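Stage II sporulation E family protein (Thermanaerovibrio acidaminovorans, PDB 3RNR) is of unknown function but is probably a metal-dependent protein phosphatase of the PP2C family. Local coordinates at residues B[26-31]-B[58-63]; B[167-172]-B[203-208]. One frame throughout, in Å; residues are numbered along the deposited sequence.

Contact 1 of 2, residues B[26-31]-B[58-63]; sequences DEAAQR and HRWASQ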
ATOM      1  N   ASP B  26       3.579   2.587 -17.625  1.00 27.81           N
ATOM      2  CA  ASP B  26       4.063   2.223 -16.296  1.00 32.17           C
ATOM      3  C   ASP B  26       4.514   3.440 -15.489  1.00 25.97           C
ATOM      4  O   ASP B  26       4.292   3.505 -14.289  1.00 27.02           O
ATOM      5  CB  ASP B  26       5.202   1.201 -16.402  1.00 41.33           C
ATOM      6  CG  ASP B  26       4.691  -0.233 -16.556  1.00 52.59           C
ATOM      7  OD1 ASP B  26       3.458  -0.425 -16.706  1.00 51.07           O
ATOM      8  OD2 ASP B  26       5.523  -1.166 -16.527  1.00 58.65           O
ATOM      9  N   GLU B  27       5.163   4.396 -16.147  1.00 26.55           N
ATOM     10  CA  GLU B  27       5.566   5.629 -15.488  1.00 27.77           C
ATOM     11  C   GLU B  27       4.364   6.479 -15.088  1.00 26.30           C
ATOM     12  O   GLU B  27       4.380   7.107 -14.035  1.00 25.28           O
ATOM     13  CB  GLU B  27       6.513   6.436 -16.387  1.00 30.30           C
ATOM     14  CG  GLU B  27       7.855   5.758 -16.598  1.00 37.31           C
ATOM     15  CD  GLU B  27       8.748   6.532 -17.560  1.00 46.87           C
ATOM     16  OE1 GLU B  27       9.288   7.575 -17.151  1.00 50.09           O
ATOM     17  OE2 GLU B  27       8.891   6.106 -18.722  1.00 42.16           O
ATOM     18  N   ALA B  28       3.331   6.526 -15.926  1.00 23.73           N
ATOM     19  CA  ALA B  28       2.088   7.202 -15.542  1.00 24.70           C
ATOM     20  C   ALA B  28       1.461   6.538 -14.314  1.00 29.90           C
ATOM     21  O   ALA B  28       1.014   7.215 -13.385  1.00 27.47           O
ATOM     22  CB  ALA B  28       1.088   7.177 -16.688  1.00 20.99           C
ATOM     23  N   ALA B  29       1.399   5.211 -14.342  1.00 22.29           N
ATOM     24  CA  ALA B  29       0.817   4.451 -13.243  1.00 24.97           C
ATOM     25  C   ALA B  29       1.593   4.700 -11.951  1.00 25.21           C
ATOM     26  O   ALA B  29       0.990   4.820 -10.887  1.00 26.41           O
ATOM     27  CB  ALA B  29       0.785   2.970 -13.568  1.00 25.19           C
ATOM     28  N   GLN B  30       2.921   4.811 -12.041  1.00 26.20           N
ATOM     29  CA  GLN B  30       3.713   5.092 -10.841  1.00 27.09           C
ATOM     30  C   GLN B  30       3.330   6.412 -10.193  1.00 25.58           C
ATOM     31  O   GLN B  30       3.237   6.498  -8.974  1.00 27.84           O
ATOM     32  CB  GLN B  30       5.212   5.078 -11.154  1.00 28.62           C
ATOM     33  CG  GLN B  30       5.735   3.687 -11.437  1.00 28.22           C
ATOM     34  CD  GLN B  30       7.060   3.696 -12.151  1.00 35.04           C
ATOM     35  OE1 GLN B  30       7.639   4.756 -12.404  1.00 32.55           O
ATOM     36  NE2 GLN B  30       7.545   2.514 -12.496  1.00 31.10           N
ATOM     37  N   ARG B  31       3.128   7.451 -11.002  1.00 24.74           N
ATOM     38  CA  ARG B  31       2.761   8.748 -10.442  1.00 25.93           C
ATOM     39  C   ARG B  31       1.390   8.680  -9.821  1.00 24.02           C
ATOM     40  O   ARG B  31       1.149   9.267  -8.771  1.00 25.58           O
ATOM     41  CB  ARG B  31       2.757   9.846 -11.509  1.00 26.81           C
ATOM     42  CG  ARG B  31       4.096  10.520 -11.661  1.00 36.53           C
ATOM     43  CD  ARG B  31       4.927   9.849 -12.716  1.00 37.71           C
ATOM     44  NE  ARG B  31       6.241  10.462 -12.785  1.00 41.87           N
ATOM     45  CZ  ARG B  31       7.359   9.787 -13.010  1.00 55.27           C
ATOM     46  NH1 ARG B  31       7.312   8.475 -13.212  1.00 50.92           N
ATOM     47  NH2 ARG B  31       8.521  10.428 -13.038  1.00 54.31           N
ATOM     48  N   HIS B  58      -0.866  14.574 -14.849  1.00 29.28           N
ATOM     49  CA  HIS B  58      -1.048  15.710 -15.752  1.00 36.09           C
ATOM     50  C   HIS B  58       0.211  16.594 -15.794  1.00 37.51           C
ATOM     51  O   HIS B  58       0.673  17.008 -16.864  1.00 40.82           O
ATOM     52  CB  HIS B  58      -2.265  16.523 -15.291  1.00 35.08           C
ATOM     53  CG  HIS B  58      -2.743  17.541 -16.282  1.00 38.81           C
ATOM     54  ND1 HIS B  58      -2.058  18.706 -16.545  1.00 44.02           N
ATOM     55  CD2 HIS B  58      -3.866  17.585 -17.043  1.00 32.41           C
ATOM     56  CE1 HIS B  58      -2.726  19.420 -17.437  1.00 44.61           C
ATOM     57  NE2 HIS B  58      -3.828  18.761 -17.753  1.00 41.54           N
ATOM     58  N   ARG B  59       0.752  16.873 -14.616  1.00 37.06           N
ATOM     59  CA  ARG B  59       1.934  17.722 -14.450  1.00 41.46           C
ATOM     60  C   ARG B  59       3.150  17.079 -15.129  1.00 44.40           C
ATOM     61  O   ARG B  59       3.832  17.703 -15.948  1.00 44.95           O
ATOM     62  CB  ARG B  59       2.164  17.915 -12.942  1.00 47.61           C
ATOM     63  CG  ARG B  59       3.167  18.968 -12.488  1.00 51.85           C
ATOM     64  CD  ARG B  59       2.933  19.330 -10.991  1.00 69.95           C
ATOM     65  NE  ARG B  59       2.785  18.156 -10.109  1.00 77.41           N
ATOM     66  CZ  ARG B  59       1.809  17.985  -9.209  1.00 71.15           C
ATOM     67  NH1 ARG B  59       0.872  18.912  -9.050  1.00 73.02           N
ATOM     68  NH2 ARG B  59       1.763  16.881  -8.459  1.00 49.31           N
ATOM     69  N   TRP B  60       3.407  15.819 -14.789  1.00 36.74           N
ATOM     70  CA  TRP B  60       4.480  15.032 -15.401  1.00 38.11           C
ATOM     71  C   TRP B  60       4.345  14.885 -16.934  1.00 42.15           C
ATOM     72  O   TRP B  60       5.318  15.060 -17.673  1.00 42.08           O
ATOM     73  CB  TRP B  60       4.531  13.652 -14.729  1.00 35.18           C
ATOM     74  CG  TRP B  60       5.343  12.633 -15.461  1.00 34.93           C
ATOM     75  CD1 TRP B  60       6.707  12.527 -15.481  1.00 42.65           C
ATOM     76  CD2 TRP B  60       4.845  11.555 -16.266  1.00 35.64           C
ATOM     77  NE1 TRP B  60       7.086  11.455 -16.253  1.00 44.49           N
ATOM     78  CE2 TRP B  60       5.963  10.841 -16.747  1.00 39.80           C
ATOM     79  CE3 TRP B  60       3.563  11.123 -16.624  1.00 30.46           C
ATOM     80  CZ2 TRP B  60       5.839   9.725 -17.576  1.00 35.99           C
ATOM     81  CZ3 TRP B  60       3.441  10.019 -17.442  1.00 28.13           C
ATOM     82  CH2 TRP B  60       4.572   9.327 -17.905  1.00 31.16           C
ATOM     83  N   ALA B  61       3.146  14.558 -17.407  1.00 34.43           N
ATOM     84  CA  ALA B  61       2.897  14.407 -18.840  1.00 33.75           C
ATOM     85  C   ALA B  61       3.158  15.717 -19.599  1.00 40.07           C
ATOM     86  O   ALA B  61       3.778  15.723 -20.662  1.00 38.18           O
ATOM     87  CB  ALA B  61       1.468  13.922 -19.081  1.00 32.74           C
ATOM     88  N   SER B  62       2.688  16.825 -19.040  1.00 39.59           N
ATOM     89  CA  SER B  62       2.879  18.129 -19.654  1.00 46.12           C
ATOM     90  C   SER B  62       4.365  18.422 -19.890  1.00 52.00           C
ATOM     91  O   SER B  62       4.786  18.707 -21.012  1.00 47.43           O
ATOM     92  CB  SER B  62       2.257  19.220 -18.783  1.00 46.27           C
ATOM     93  OG  SER B  62       0.849  19.094 -18.758  1.00 49.31           O
ATOM     94  N   GLN B  63       5.155  18.338 -18.828  1.00 46.73           N
ATOM     95  CA  GLN B  63       6.587  18.555 -18.933  1.00 47.47           C
ATOM     96  C   GLN B  63       7.252  17.632 -19.934  1.00 58.47           C
ATOM     97  O   GLN B  63       8.241  17.999 -20.560  1.00 71.75           O
ATOM     98  CB  GLN B  63       7.247  18.368 -17.581  1.00 46.75           C
ATOM     99  CG  GLN B  63       6.880  19.422 -16.601  1.00 44.58           C
ATOM    100  CD  GLN B  63       7.673  19.293 -15.330  1.00 57.88           C
ATOM    101  OE1 GLN B  63       7.303  19.847 -14.295  1.00 61.35           O
ATOM    102  NE2 GLN B  63       8.772  18.551 -15.398  1.00 52.01           N
TER
HETATM  103  O   HOH W   1      10.221  10.775 -16.202  1.00 63.19           O

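Contact 2 of 2, residues B[167-172]-B[203-208]; sequences VYRSLH and NATLAL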
ATOM      1  N   VAL B 167      -7.345  -5.464 -20.846  1.00 45.65           N
ATOM      2  CA  VAL B 167      -6.504  -6.235 -21.753  1.00 48.77           C
ATOM      3  C   VAL B 167      -5.205  -5.489 -22.075  1.00 57.09           C
ATOM      4  O   VAL B 167      -4.189  -6.104 -22.418  1.00 56.28           O
ATOM      5  CB  VAL B 167      -7.261  -6.566 -23.064  1.00 58.09           C
ATOM      6  CG1 VAL B 167      -7.617  -5.285 -23.810  1.00 58.79           C
ATOM      7  CG2 VAL B 167      -6.437  -7.491 -23.942  1.00 61.78           C
ATOM      8  N   TYR B 168      -5.253  -4.163 -21.944  1.00 60.54           N
ATOM      9  CA  TYR B 168      -4.152  -3.268 -22.306  1.00 67.41           C
ATOM     10  C   TYR B 168      -2.964  -3.313 -21.331  1.00 63.56           C
ATOM     11  O   TYR B 168      -1.947  -2.663 -21.557  1.00 64.98           O
ATOM     12  CB  TYR B 168      -4.671  -1.823 -22.410  1.00 76.15           C
ATOM     13  CG  TYR B 168      -5.360  -1.325 -21.148  1.00 67.42           C
ATOM     14  CD1 TYR B 168      -4.620  -0.933 -20.035  1.00 59.91           C
ATOM     15  CD2 TYR B 168      -6.751  -1.260 -21.064  1.00 64.29           C
ATOM     16  CE1 TYR B 168      -5.248  -0.491 -18.866  1.00 56.73           C
ATOM     17  CE2 TYR B 168      -7.388  -0.818 -19.899  1.00 45.17           C
ATOM     18  CZ  TYR B 168      -6.628  -0.432 -18.814  1.00 51.53           C
ATOM     19  OH  TYR B 168      -7.247   0.002 -17.669  1.00 56.78           O
ATOM     20  N   ARG B 169      -3.107  -4.057 -20.239  1.00 57.62           N
ATOM     21  CA  ARG B 169      -2.134  -4.013 -19.145  1.00 51.30           C
ATOM     22  C   ARG B 169      -0.735  -4.522 -19.496  1.00 50.53           C
ATOM     23  O   ARG B 169      -0.578  -5.493 -20.242  1.00 54.56           O
ATOM     24  CB  ARG B 169      -2.685  -4.753 -17.922  1.00 44.24           C
ATOM     25  CG  ARG B 169      -3.893  -4.065 -17.310  1.00 40.65           C
ATOM     26  CD  ARG B 169      -4.808  -5.050 -16.592  1.00 43.27           C
ATOM     27  NE  ARG B 169      -4.216  -5.609 -15.385  1.00 51.86           N
ATOM     28  CZ  ARG B 169      -4.213  -6.905 -15.095  1.00 55.27           C
ATOM     29  NH1 ARG B 169      -3.650  -7.333 -13.973  1.00 50.53           N
ATOM     30  NH2 ARG B 169      -4.770  -7.773 -15.931  1.00 45.27           N
ATOM     31  N   SER B 170       0.280  -3.843 -18.961  1.00 51.23           N
ATOM     32  CA  SER B 170       1.663  -4.314 -19.049  1.00 51.15           C
ATOM     33  C   SER B 170       1.794  -5.601 -18.227  1.00 51.96           C
ATOM     34  O   SER B 170       1.121  -5.765 -17.210  1.00 44.45           O
ATOM     35  CB  SER B 170       2.635  -3.246 -18.520  1.00 51.53           C
ATOM     36  OG  SER B 170       2.356  -2.901 -17.158  1.00 44.11           O
ATOM     37  N   LEU B 171       2.666  -6.506 -18.659  1.00 63.20           N
ATOM     38  CA  LEU B 171       2.818  -7.796 -17.988  1.00 66.57           C
ATOM     39  C   LEU B 171       3.733  -7.711 -16.763  1.00 59.91           C
ATOM     40  O   LEU B 171       4.892  -7.309 -16.865  1.00 64.95           O
ATOM     41  CB  LEU B 171       3.328  -8.856 -18.970  1.00 72.46           C
ATOM     42  CG  LEU B 171       2.511  -8.982 -20.261  1.00 84.85           C
ATOM     43  CD1 LEU B 171       2.993 -10.158 -21.102  1.00 91.25           C
ATOM     44  CD2 LEU B 171       1.024  -9.108 -19.955  1.00 84.65           C
ATOM     45  N   HIS B 172       3.201  -8.091 -15.607  1.00 52.65           N
ATOM     46  CA  HIS B 172       3.973  -8.098 -14.370  1.00 50.49           C
ATOM     47  C   HIS B 172       3.529  -9.240 -13.462  1.00 50.52           C
ATOM     48  O   HIS B 172       2.390  -9.711 -13.553  1.00 45.37           O
ATOM     49  CB  HIS B 172       3.810  -6.767 -13.624  1.00 52.86           C
ATOM     50  CG  HIS B 172       4.509  -5.615 -14.277  1.00 55.72           C
ATOM     51  ND1 HIS B 172       5.866  -5.416 -14.178  1.00 58.07           N
ATOM     52  CD2 HIS B 172       4.030  -4.594 -15.032  1.00 58.40           C
ATOM     53  CE1 HIS B 172       6.201  -4.324 -14.849  1.00 63.18           C
ATOM     54  NE2 HIS B 172       5.105  -3.809 -15.374  1.00 60.44           N
ATOM     55  N   ASN B 203      -6.360 -13.153 -14.555  1.00 39.18           N
ATOM     56  CA  ASN B 203      -5.131 -12.379 -14.363  1.00 43.74           C
ATOM     57  C   ASN B 203      -5.332 -11.021 -13.667  1.00 45.02           C
ATOM     58  O   ASN B 203      -4.422 -10.178 -13.646  1.00 39.13           O
ATOM     59  CB  ASN B 203      -4.316 -12.259 -15.659  1.00 47.39           C
ATOM     60  CG  ASN B 203      -5.045 -11.490 -16.738  1.00 57.29           C
ATOM     61  OD1 ASN B 203      -6.197 -11.086 -16.563  1.00 50.47           O
ATOM     62  ND2 ASN B 203      -4.369 -11.269 -17.865  1.00 60.25           N
ATOM     63  N   ALA B 204      -6.546 -10.780 -13.171  1.00 33.47           N
ATOM     64  CA  ALA B 204      -6.881  -9.489 -12.571  1.00 30.06           C
ATOM     65  C   ALA B 204      -5.965  -9.085 -11.426  1.00 39.38           C
ATOM     66  O   ALA B 204      -5.491  -9.930 -10.676  1.00 35.07           O
ATOM     67  CB  ALA B 204      -8.337  -9.486 -12.086  1.00 31.71           C
ATOM     68  N   THR B 205      -5.735  -7.782 -11.288  1.00 27.52           N
ATOM     69  CA  THR B 205      -5.050  -7.252 -10.116  1.00 26.68           C
ATOM     70  C   THR B 205      -6.120  -6.848  -9.114  1.00 30.90           C
ATOM     71  O   THR B 205      -7.101  -6.200  -9.488  1.00 26.92           O
ATOM     72  CB  THR B 205      -4.145  -6.044 -10.489  1.00 33.06           C
ATOM     73  OG1 THR B 205      -3.081  -6.496 -11.339  1.00 33.37           O
ATOM     74  CG2 THR B 205      -3.529  -5.424  -9.254  1.00 31.36           C
ATOM     75  N   LEU B 206      -5.939  -7.242  -7.851  1.00 28.75           N
ATOM     76  CA  LEU B 206      -6.985  -7.117  -6.840  1.00 27.92           C
ATOM     77  C   LEU B 206      -6.447  -6.485  -5.579  1.00 25.29           C
ATOM     78  O   LEU B 206      -5.305  -6.745  -5.187  1.00 25.21           O
ATOM     79  CB  LEU B 206      -7.541  -8.502  -6.464  1.00 28.60           C
ATOM     80  CG  LEU B 206      -8.178  -9.386  -7.531  1.00 36.08           C
ATOM     81  CD1 LEU B 206      -8.636 -10.699  -6.906  1.00 35.61           C
ATOM     82  CD2 LEU B 206      -9.352  -8.666  -8.210  1.00 27.30           C
ATOM     83  N   ALA B 207      -7.273  -5.660  -4.946  1.00 23.94           N
ATOM     84  CA  ALA B 207      -6.972  -5.153  -3.617  1.00 25.55           C
ATOM     85  C   ALA B 207      -8.284  -5.046  -2.870  1.00 26.89           C
ATOM     86  O   ALA B 207      -9.330  -4.739  -3.457  1.00 25.02           O
ATOM     87  CB  ALA B 207      -6.279  -3.800  -3.678  1.00 22.24           C
ATOM     88  N   LEU B 208      -8.243  -5.300  -1.570  1.00 23.44           N
ATOM     89  CA  LEU B 208      -9.486  -5.312  -0.820  1.00 24.75           C
ATOM     90  C   LEU B 208      -9.332  -4.870   0.617  1.00 23.56           C
ATOM     91  O   LEU B 208      -8.258  -4.983   1.210  1.00 25.66           O
ATOM     92  CB  LEU B 208     -10.133  -6.694  -0.885  1.00 28.36           C
ATOM     93  CG  LEU B 208      -9.315  -7.827  -0.307  1.00 36.39           C
ATOM     94  CD1 LEU B 208      -9.809  -8.148   1.095  1.00 40.30           C
ATOM     95  CD2 LEU B 208      -9.441  -9.048  -1.217  1.00 42.93           C
TER

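Contact 1 of 2, residues B[26-31]-B[58-63]
The guanidinium of Arg31 lies flat on the indole of Trp60, with the two group centres 3.9 Å apart and the planes 28° from parallel. The stack bridges the first two helices of a PP2C-type fold, 25-41 and 46-63. They follow each other closely in the chain and run roughly antiparallel, at 143° for the short segments. Their axes come no closer than 10.3 Å, and the tryptophan spans the distance. CG of Trp60 is anti to its backbone N (chi1 166°), and this reaches the ring across to helix 25-41. The five-membered ring takes the arginine. NE of Arg31 sits 3.4 Å from CD1 of Trp60, displaced toward the ring rim. CZ makes a cation-pi contact over the same ring, and the CD methylene adds a CH-pi contact beside it. Arg31 can lie this way because its chain bends at chi2. The guanidinium also curls back to its own helix, where NH1 gives a weak bond to Glu27 O. NH1 further binds a glycerol, probably from the crystallisation liquor.

The six-membered ring lies against the preceding turn of helix 25-41. CZ3 of Trp60 is 3.8 Å from CB of the buried Ala28. CZ2 of Trp60 is 3.6 Å from CB of Glu27, whose side chain crosses the indole at about a right angle. The loop residue Thr70 touches both Ala28 and Trp60. The Glu27 carboxylate has its main partner in Arg24, through a salt bridge at OE1. One water joins the two residues: it lies in the ring plane and accepts from Trp60 NE1 at 3.2 Å, while its bond to Glu27 OE1 is weak, at 3.5 Å.

Contact 2 of 2, residues B[167-172]-B[203-208]
Arg169 reaches out of its loop and sets the edge of its guanidinium against the start of strand 205-210. The tight part of the contact is at NH1. This one nitrogen gives two hydrogen bonds: 2.8 Å from Arg169 NH1 to Thr205 OG1, and 3.0 Å from Arg169 NH1 to Asn203 O. The second is the straighter, with an N-H...O angle of 156°, and the carbonyl oxygen lies in the guanidinium plane. The threonine hydroxyl is tilted slightly out of that plane. NH2 adds a weak bond to the same Asn203 O, so two nitrogens of the guanidinium share one carbonyl. A bend at chi3 (69°) turns the group so that this edge faces the strand.

Residues 203-205 belong to the Asp-Asn-x-Thr signature of PP2C phosphatases, and the loop of Arg169 begins with the Asp-Gly motif that includes Asp165. NE of Arg169 forms a salt bridge with Asp17, of the Asp-Gly-x-Gly-Gly motif. In PP2C relatives the aspartates of these motifs bind the catalytic metals, so the salt bridge places Arg169 beside a probable metal-binding aspartate. Thr205 OG1 is held by a second partner, Asp174, and the backbone of Thr205 pairs with Ser164 of strand 159-164.

The loose side is at the exposed Asn203. The two side chains run past each other in opposite directions, with amide and guanidinium planes 88° apart. Asn203 OD1 stays 3.7 Å from Arg169 NH2, too far for a hydrogen bond.

Overall arrangement
From the N terminus, the chain lays down strands 2-7 and 10-18 and then enters helix 25-41. Contact 1 closes the helical hairpin, pairing the start of this helix with the end of helix 46-63. The chain then completes the antiparallel sheet and adds strands 95-100, 103-106 and 159-164 of the mixed sheet before contact 2 opens at 167-172. Contact 2 closes at 203-208, after strand 176-181 and helix 186-193. The two contacts lie in series, neither nested nor crossed, with centres about 19 Å apart. Contact 1 ties helix to helix; contact 2 ties a loop to a strand of the mixed sheet. Probable hydrogen bonds join them: Asp26 OD1 with Ser170 OG and Asp26 OD2 with His172 NE2.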